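Local coordinates for protein 3-phosphoshikimate 1-carboxyvinyltransferase (Streptomyces sviceus, PDB 7M0O) that probably transfers the enolpyruvyl group of phosphoenolpyruvate to the 5-hydroxyl of shikimate-3-phosphate, releasing phosphate, in the sixth step of chorismate biosynthesis, at residues P5-K8 / S9-A12; V50-P54 / D55-V59; P111-R114 / A115-L119. One frame throughout, in Å; residues are numbered along the deposited sequence. Where two conformers were deposited one is given.

Contact 1: P5-K8 / S9-A12; sequences PGSK and SITA
S7 and I10 meet at the start of helix 8-20, where S7 is the N-cap residue. The S7 side chain turns back over the first helical turn: OG stands anti to its own backbone N (chi1 153°) and accepts from I10 N at 3.0 Å, with 162° at the hydrogen. I10 packs against the same side chain, its CB 3.3 Å from S7 OG. The carbonyl of S7 is gripped twice by T11, whose N (3.0 Å) and OG1 (2.7 Å) reach S7 O from opposite faces of the carbonyl plane. T11 OG1 is also hydrogen-bonded to L31 N, which ties this turn to the neighbouring loop.

K8 is the first helical residue, and its carbonyl accepts the i to i+4 bond from A12 N, 3.0 Å from K8 O. It is predicted, with S9, to bind shikimate-3-phosphate, and also to bind phosphoenolpyruvate, so the cap lies directly at the probable substrate site. The partly positive N-terminal end of the helix would suit phosphate-bearing ligands. The amine of K8 is hydrogen-bonded to T80 OG1; bends at chi2 and chi4 fold the lysine chain alongside the helix, leaving NZ 3.9 Å from A12 CB.

Contact 2: V50-P54 / D55-V59; sequences VGRTP and DTWQV
The indole of W57 carries the aliphatic part of R52 on one face: R52 CD stands 3.3 Å above the ring plane and 12° off the normal at the five-membered ring, a CH-pi contact, with CG beside it 3.5 Å from W57 CG. Farther out, a bend about the CG-CD bond of R52 carries the guanidinium on from the five-membered toward the six-membered ring as a cation-pi pair, R52 CZ lying 5.0 Å from the centroid. The two planes stand 80° apart, and W57 CZ2 lies at the edge of the guanidinium, in its plane, 3.7 Å from R52 NH1. E37 holds NH1 in a salt bridge. T53 O lies at the indole edge, near its plane; a water joins the two, donating to T53 O and accepting a weak bond from W57 NE1.

Both side chains project from the same face of a beta hairpin, strands 50-52 and 56-59, where R52 and W57 form an antiparallel non-hydrogen-bonded pair. The neighbouring hydrogen-bonded pair, G51 and Q58, is closed in both directions, by G51 N to Q58 O and by Q58 N to G51 O at 2.6 Å.

The turn is fastened by T53. Its N donates to T56 O at 2.8 Å, while its hydroxyl, set between backbone N and carbonyl carbon (chi1 70°), faces the chain coming back and accepts from both D55 N and T56 N, the latter 3.0 Å from T53 OG1. W57 is buried against helices 34-45 and 8-20, and V59 points the same way, onto A18.

Contact 3: P111-R114 / A115-L119; sequences PLSR and ALRDL. With K (potassium ion), chain C.
R117 folds back on S113 within a single short helix, 110-118, in a local contact between successive turns that ends beside a bound potassium ion. The backbone evidence is a run of i to i+4 bonds from A115, L116, R117 and D118 to P111, L112, S113 and R114, the last of them 2.8 Å from D118 N to R114 O.

One of these carbonyls has a second donor from the same residue. R117 N and R117 NE approach S113 O from opposite faces of its plane, and NE, 3.0 Å away and with 164° at the hydrogen, stands well above that plane. The oxygen itself lies at the edge of the guanidinium, close to the guanidinium plane. A bend at chi3 (-72°) brings NE back over the preceding turn, and a salt bridge from NH1 to E129 holds the far end of the group. S113 OG is hydrogen-bonded to H125 NE2.

In the conformer given, R114 NE and D118 OD2 are 4.0 Å apart, beyond a salt bridge; as R114 has two conformers, this proximity is doubtful. On the buried side, L112 CG approaches L116 CD1 to 4.3 Å.

At the C-terminal end, potassium is bound by R117 O (3.0 Å) and D118 O (2.8 Å). Carbonyls at the C-terminal end of a helix point along the chain direction, and the partly negative character of that end would favour a cation.

L112, A115 and L116 touch helix 155-163 (Y156, L160 and L163 respectively), with L112 also touching helix 79-90, whereas S113, L116 and R117 rest on L123 of strand 122-125.

In the fold
The three contacts follow one another along the chain without crossing or nesting, each between adjoining segments. Contact 1 comes first and turns the incoming N-terminal chain into helix 8-20, near the middle of the molecule. Contact 2 closes the tight loop between strands 50-52 and 56-60, at the edge of a four-stranded sheet; its W57 reaches back to L15 on the helix that contact 1 begins, although the nearest atoms of the two contacts are about 6 Å apart. Contact 3 lies within helix 110-118, its centre about 32 Å from that of contact 2. Helix 79-90 runs between contacts 1 and 3: A12 touches its T80 and F84, L112 its R83 and T87.

Contact 1: P5-K8 / S9-A12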
loop_
_atom_site.group_PDB
_atom_site.type_symbol
_atom_site.label_atom_id
_atom_site.label_comp_id
_atom_site.label_asym_id
_atom_site.label_seq_id
_atom_site.Cartn_x
_atom_site.Cartn_y
_atom_site.Cartn_z
ATOM N N PRO A 5 7.183 -6.221 6.762
ATOM C CA PRO A 5 6.176 -6.890 5.929
ATOM C C PRO A 5 6.040 -6.254 4.554
ATOM O O PRO A 5 6.224 -5.049 4.377
ATOM C CB PRO A 5 4.884 -6.731 6.736
ATOM C CG PRO A 5 5.126 -5.553 7.608
ATOM C CD PRO A 5 6.589 -5.580 7.944
ATOM N N GLY A 6 5.680 -7.099 3.586
ATOM C CA GLY A 6 5.425 -6.614 2.242
ATOM C C GLY A 6 4.259 -5.646 2.195
ATOM O O GLY A 6 3.369 -5.655 3.051
ATOM N N SER A 7 4.264 -4.817 1.152
ATOM C CA SER A 7 3.182 -3.876 0.908
ATOM C C SER A 7 1.889 -4.636 0.626
ATOM O O SER A 7 1.868 -5.563 -0.191
ATOM C CB SER A 7 3.525 -2.958 -0.271
ATOM O OG SER A 7 2.337 -2.492 -0.913
ATOM N N LYS A 8 0.819 -4.253 1.331
ATOM C CA LYS A 8 -0.473 -4.909 1.122
ATOM C C LYS A 8 -1.009 -4.641 -0.281
ATOM O O LYS A 8 -1.454 -5.566 -0.977
ATOM C CB LYS A 8 -1.467 -4.449 2.185
ATOM C CG LYS A 8 -2.927 -4.758 1.842
ATOM C CD LYS A 8 -3.180 -6.258 1.739
ATOM C CE LYS A 8 -4.665 -6.552 1.462
ATOM N NZ LYS A 8 -5.114 -6.020 0.141
ATOM N N SER A 9 -1.002 -3.379 -0.710
ATOM C CA SER A 9 -1.595 -3.072 -2.008
ATOM C C SER A 9 -0.753 -3.622 -3.156
ATOM O O SER A 9 -1.299 -3.993 -4.200
ATOM C CB SER A 9 -1.799 -1.564 -2.168
ATOM O OG SER A 9 -0.573 -0.874 -2.164
ATOM N N ILE A 10 0.568 -3.689 -2.994
ATOM C CA ILE A 10 1.380 -4.301 -4.040
ATOM C C ILE A 10 1.151 -5.814 -4.071
ATOM O O ILE A 10 1.053 -6.414 -5.149
ATOM C CB ILE A 10 2.861 -3.932 -3.865
ATOM C CG1 ILE A 10 3.047 -2.446 -4.195
ATOM C CG2 ILE A 10 3.742 -4.820 -4.767
ATOM C CD1 ILE A 10 4.441 -1.886 -3.900
ATOM N N THR A 11 1.016 -6.448 -2.904
ATOM C CA THR A 11 0.764 -7.887 -2.887
ATOM C C THR A 11 -0.545 -8.205 -3.601
ATOM O O THR A 11 -0.625 -9.172 -4.372
ATOM C CB THR A 11 0.751 -8.424 -1.440
ATOM O OG1 THR A 11 2.041 -8.228 -0.821
ATOM C CG2 THR A 11 0.424 -9.918 -1.425
ATOM N N ALA A 12 -1.553 -7.355 -3.412
ATOM C CA ALA A 12 -2.869 -7.579 -4.010
ATOM C C ALA A 12 -2.805 -7.546 -5.530
ATOM O O ALA A 12 -3.304 -8.459 -6.205
ATOM C CB ALA A 12 -3.845 -6.516 -3.502
#

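Contact 2: V50-P54 / D55-V59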
loop_
_atom_site.group_PDB
_atom_site.type_symbol
_atom_site.label_atom_id
_atom_site.label_comp_id
_atom_site.label_asym_id
_atom_site.label_seq_id
_atom_site.Cartn_x
_atom_site.Cartn_y
_atom_site.Cartn_z
ATOM N N VAL A 50 -1.747 -23.076 -6.853
ATOM C CA VAL A 50 -1.033 -22.123 -6.010
ATOM C C VAL A 50 -0.147 -22.913 -5.059
ATOM O O VAL A 50 -0.652 -23.671 -4.222
ATOM C CB VAL A 50 -1.995 -21.214 -5.223
ATOM C CG1 VAL A 50 -1.216 -20.279 -4.289
ATOM C CG2 VAL A 50 -2.894 -20.417 -6.188
ATOM N N GLY A 51 1.160 -22.731 -5.177
ATOM C CA GLY A 51 2.137 -23.362 -4.288
ATOM C C GLY A 51 2.835 -22.308 -3.463
ATOM O O GLY A 51 3.119 -21.207 -3.949
ATOM N N ARG A 52 3.094 -22.619 -2.192
ATOM C CA ARG A 52 3.635 -21.609 -1.300
ATOM C C ARG A 52 4.743 -22.185 -0.428
ATOM O O ARG A 52 4.737 -23.370 -0.078
ATOM C CB ARG A 52 2.532 -20.994 -0.428
ATOM C CG ARG A 52 1.474 -20.222 -1.245
ATOM C CD ARG A 52 0.457 -19.534 -0.360
ATOM N NE ARG A 52 -0.372 -20.492 0.370
ATOM C CZ ARG A 52 -1.250 -20.149 1.305
ATOM N NH1 ARG A 52 -1.409 -18.873 1.623
ATOM N NH2 ARG A 52 -1.961 -21.081 1.930
ATOM N N THR A 53 5.717 -21.317 -0.110
ATOM C CA THR A 53 6.754 -21.547 0.895
ATOM C C THR A 53 6.674 -20.376 1.869
ATOM O O THR A 53 5.882 -19.449 1.653
ATOM C CB THR A 53 8.161 -21.652 0.282
ATOM O OG1 THR A 53 8.597 -20.377 -0.217
ATOM C CG2 THR A 53 8.218 -22.688 -0.826
ATOM N N PRO A 54 7.462 -20.358 2.949
ATOM C CA PRO A 54 7.439 -19.174 3.825
ATOM C C PRO A 54 7.938 -17.903 3.146
ATOM O O PRO A 54 7.681 -16.807 3.667
ATOM C CB PRO A 54 8.347 -19.581 4.993
ATOM C CG PRO A 54 8.304 -21.073 5.003
ATOM C CD PRO A 54 8.209 -21.475 3.558
ATOM N N ASP A 55 8.599 -18.012 1.991
ATOM C CA ASP A 55 9.233 -16.888 1.312
ATOM C C ASP A 55 8.612 -16.543 -0.035
ATOM O O ASP A 55 8.690 -15.384 -0.444
ATOM C CB ASP A 55 10.729 -17.164 1.092
ATOM C CG ASP A 55 11.564 -16.948 2.350
ATOM O OD1 ASP A 55 12.737 -17.389 2.364
ATOM O OD2 ASP A 55 11.059 -16.346 3.328
ATOM N N THR A 56 8.030 -17.511 -0.753
ATOM C CA THR A 56 7.581 -17.290 -2.128
ATOM C C THR A 56 6.271 -18.019 -2.385
ATOM O O THR A 56 6.042 -19.117 -1.873
ATOM C CB THR A 56 8.606 -17.765 -3.197
ATOM O OG1 THR A 56 8.813 -19.183 -3.090
ATOM C CG2 THR A 56 9.946 -17.054 -3.052
ATOM N N TRP A 57 5.420 -17.407 -3.208
ATOM C CA TRP A 57 4.211 -18.041 -3.723
ATOM C C TRP A 57 4.379 -18.287 -5.216
ATOM O O TRP A 57 4.921 -17.441 -5.941
ATOM C CB TRP A 57 2.963 -17.182 -3.489
ATOM C CG TRP A 57 2.616 -16.968 -2.043
ATOM C CD1 TRP A 57 3.401 -17.238 -0.952
ATOM C CD2 TRP A 57 1.406 -16.397 -1.532
ATOM N NE1 TRP A 57 2.743 -16.885 0.203
ATOM C CE2 TRP A 57 1.516 -16.364 -0.129
ATOM C CE3 TRP A 57 0.236 -15.919 -2.128
ATOM C CZ2 TRP A 57 0.494 -15.877 0.689
ATOM C CZ3 TRP A 57 -0.771 -15.432 -1.316
ATOM C CH2 TRP A 57 -0.636 -15.415 0.075
ATOM N N GLN A 58 3.905 -19.442 -5.672
ATOM C CA GLN A 58 4.015 -19.862 -7.060
ATOM C C GLN A 58 2.613 -20.036 -7.630
ATOM O O GLN A 58 1.796 -20.758 -7.047
ATOM C CB GLN A 58 4.796 -21.171 -7.132
ATOM C CG GLN A 58 5.274 -21.569 -8.480
ATOM C CD GLN A 58 6.635 -22.215 -8.406
ATOM O OE1 GLN A 58 7.644 -21.539 -8.230
ATOM N NE2 GLN A 58 6.668 -23.536 -8.508
ATOM N N VAL A 59 2.314 -19.356 -8.742
ATOM C CA VAL A 59 0.972 -19.389 -9.333
ATOM C C VAL A 59 1.088 -19.752 -10.807
ATOM O O VAL A 59 1.778 -19.063 -11.562
ATOM C CB VAL A 59 0.230 -18.047 -9.183
ATOM C CG1 VAL A 59 -1.205 -18.160 -9.730
ATOM C CG2 VAL A 59 0.230 -17.564 -7.719
HETATM O O HOH W 1 4.915 -16.752 1.799
#

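Contact 3: P111-R114 / A115-L119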
loop_
_atom_site.group_PDB
_atom_site.type_symbol
_atom_site.label_atom_id
_atom_site.label_comp_id
_atom_site.label_asym_id
_atom_site.label_seq_id
_atom_site.Cartn_x
_atom_site.Cartn_y
_atom_site.Cartn_z
ATOM N N PRO A 111 -19.164 0.922 -8.338
ATOM C CA PRO A 111 -18.466 1.415 -9.542
ATOM C C PRO A 111 -17.846 0.301 -10.366
ATOM O O PRO A 111 -17.874 0.360 -11.605
ATOM C CB PRO A 111 -17.402 2.359 -8.967
ATOM C CG PRO A 111 -17.992 2.830 -7.674
ATOM C CD PRO A 111 -18.741 1.655 -7.124
ATOM N N LEU A 112 -17.294 -0.718 -9.706
ATOM C CA LEU A 112 -16.684 -1.828 -10.431
ATOM C C LEU A 112 -17.745 -2.708 -11.083
ATOM O O LEU A 112 -17.605 -3.100 -12.249
ATOM C CB LEU A 112 -15.821 -2.655 -9.485
ATOM C CG LEU A 112 -15.173 -3.877 -10.124
ATOM C CD1 LEU A 112 -14.301 -3.494 -11.326
ATOM C CD2 LEU A 112 -14.363 -4.599 -9.052
ATOM N N SER A 113 -18.816 -3.029 -10.356
ATOM C CA SER A 113 -19.812 -3.921 -10.948
ATOM C C SER A 113 -20.618 -3.211 -12.030
ATOM O O SER A 113 -21.094 -3.863 -12.969
ATOM C CB SER A 113 -20.721 -4.504 -9.867
ATOM O OG SER A 113 -21.668 -3.549 -9.437
ATOM N N ARG A 114 -20.779 -1.888 -11.920
ATOM C CA ARG A 114 -21.429 -1.140 -12.992
ATOM C C ARG A 114 -20.566 -1.128 -14.246
ATOM O O ARG A 114 -21.080 -1.273 -15.363
ATOM C CB ARG A 114 -21.736 0.282 -12.521
ATOM C CG ARG A 114 -22.237 1.229 -13.602
ATOM C CD ARG A 114 -21.417 2.506 -13.579
ATOM N NE ARG A 114 -19.996 2.184 -13.649
ATOM C CZ ARG A 114 -19.037 2.814 -12.981
ATOM N NH1 ARG A 114 -19.315 3.830 -12.182
ATOM N NH2 ARG A 114 -17.794 2.421 -13.134
ATOM N N ALA A 115 -19.251 -0.967 -14.078
ATOM C CA ALA A 115 -18.340 -0.973 -15.216
ATOM C C ALA A 115 -18.289 -2.343 -15.883
ATOM O O ALA A 115 -18.247 -2.426 -17.112
ATOM C CB ALA A 115 -16.944 -0.530 -14.759
ATOM N N LEU A 116 -18.306 -3.431 -15.094
ATOM C CA LEU A 116 -18.271 -4.771 -15.685
ATOM C C LEU A 116 -19.534 -5.039 -16.498
ATOM O O LEU A 116 -19.474 -5.673 -17.562
ATOM C CB LEU A 116 -18.117 -5.835 -14.600
ATOM C CG LEU A 116 -16.729 -5.907 -13.948
ATOM C CD1 LEU A 116 -16.730 -6.869 -12.721
ATOM C CD2 LEU A 116 -15.665 -6.342 -14.948
ATOM N N ARG A 117 -20.684 -4.601 -15.987
ATOM C CA ARG A 117 -21.938 -4.772 -16.716
ATOM C C ARG A 117 -22.026 -3.847 -17.930
ATOM O O ARG A 117 -22.551 -4.249 -18.981
ATOM C CB ARG A 117 -23.107 -4.579 -15.760
ATOM C CG ARG A 117 -23.234 -5.763 -14.773
ATOM C CD ARG A 117 -24.346 -5.509 -13.772
ATOM N NE ARG A 117 -23.984 -4.474 -12.804
ATOM C CZ ARG A 117 -24.807 -4.011 -11.867
ATOM N NH1 ARG A 117 -26.034 -4.512 -11.766
ATOM N NH2 ARG A 117 -24.401 -3.068 -11.012
ATOM N N ASP A 118 -21.499 -2.622 -17.825
ATOM C CA ASP A 118 -21.358 -1.781 -19.015
ATOM C C ASP A 118 -20.575 -2.515 -20.102
ATOM O O ASP A 118 -20.884 -2.393 -21.292
ATOM C CB ASP A 118 -20.653 -0.461 -18.687
ATOM C CG ASP A 118 -21.553 0.543 -17.977
ATOM O OD1 ASP A 118 -22.777 0.298 -17.872
ATOM O OD2 ASP A 118 -21.029 1.583 -17.499
ATOM N N LEU A 119 -19.554 -3.280 -19.701
ATOM C CA LEU A 119 -18.691 -4.072 -20.577
ATOM C C LEU A 119 -19.294 -5.420 -20.993
ATOM O O LEU A 119 -18.600 -6.225 -21.635
ATOM C CB LEU A 119 -17.345 -4.323 -19.899
ATOM C CG LEU A 119 -16.438 -3.093 -19.849
ATOM C CD1 LEU A 119 -15.253 -3.328 -18.925
ATOM C CD2 LEU A 119 -15.978 -2.769 -21.267
HETATM K K K C . -23.408 -3.412 -21.716
#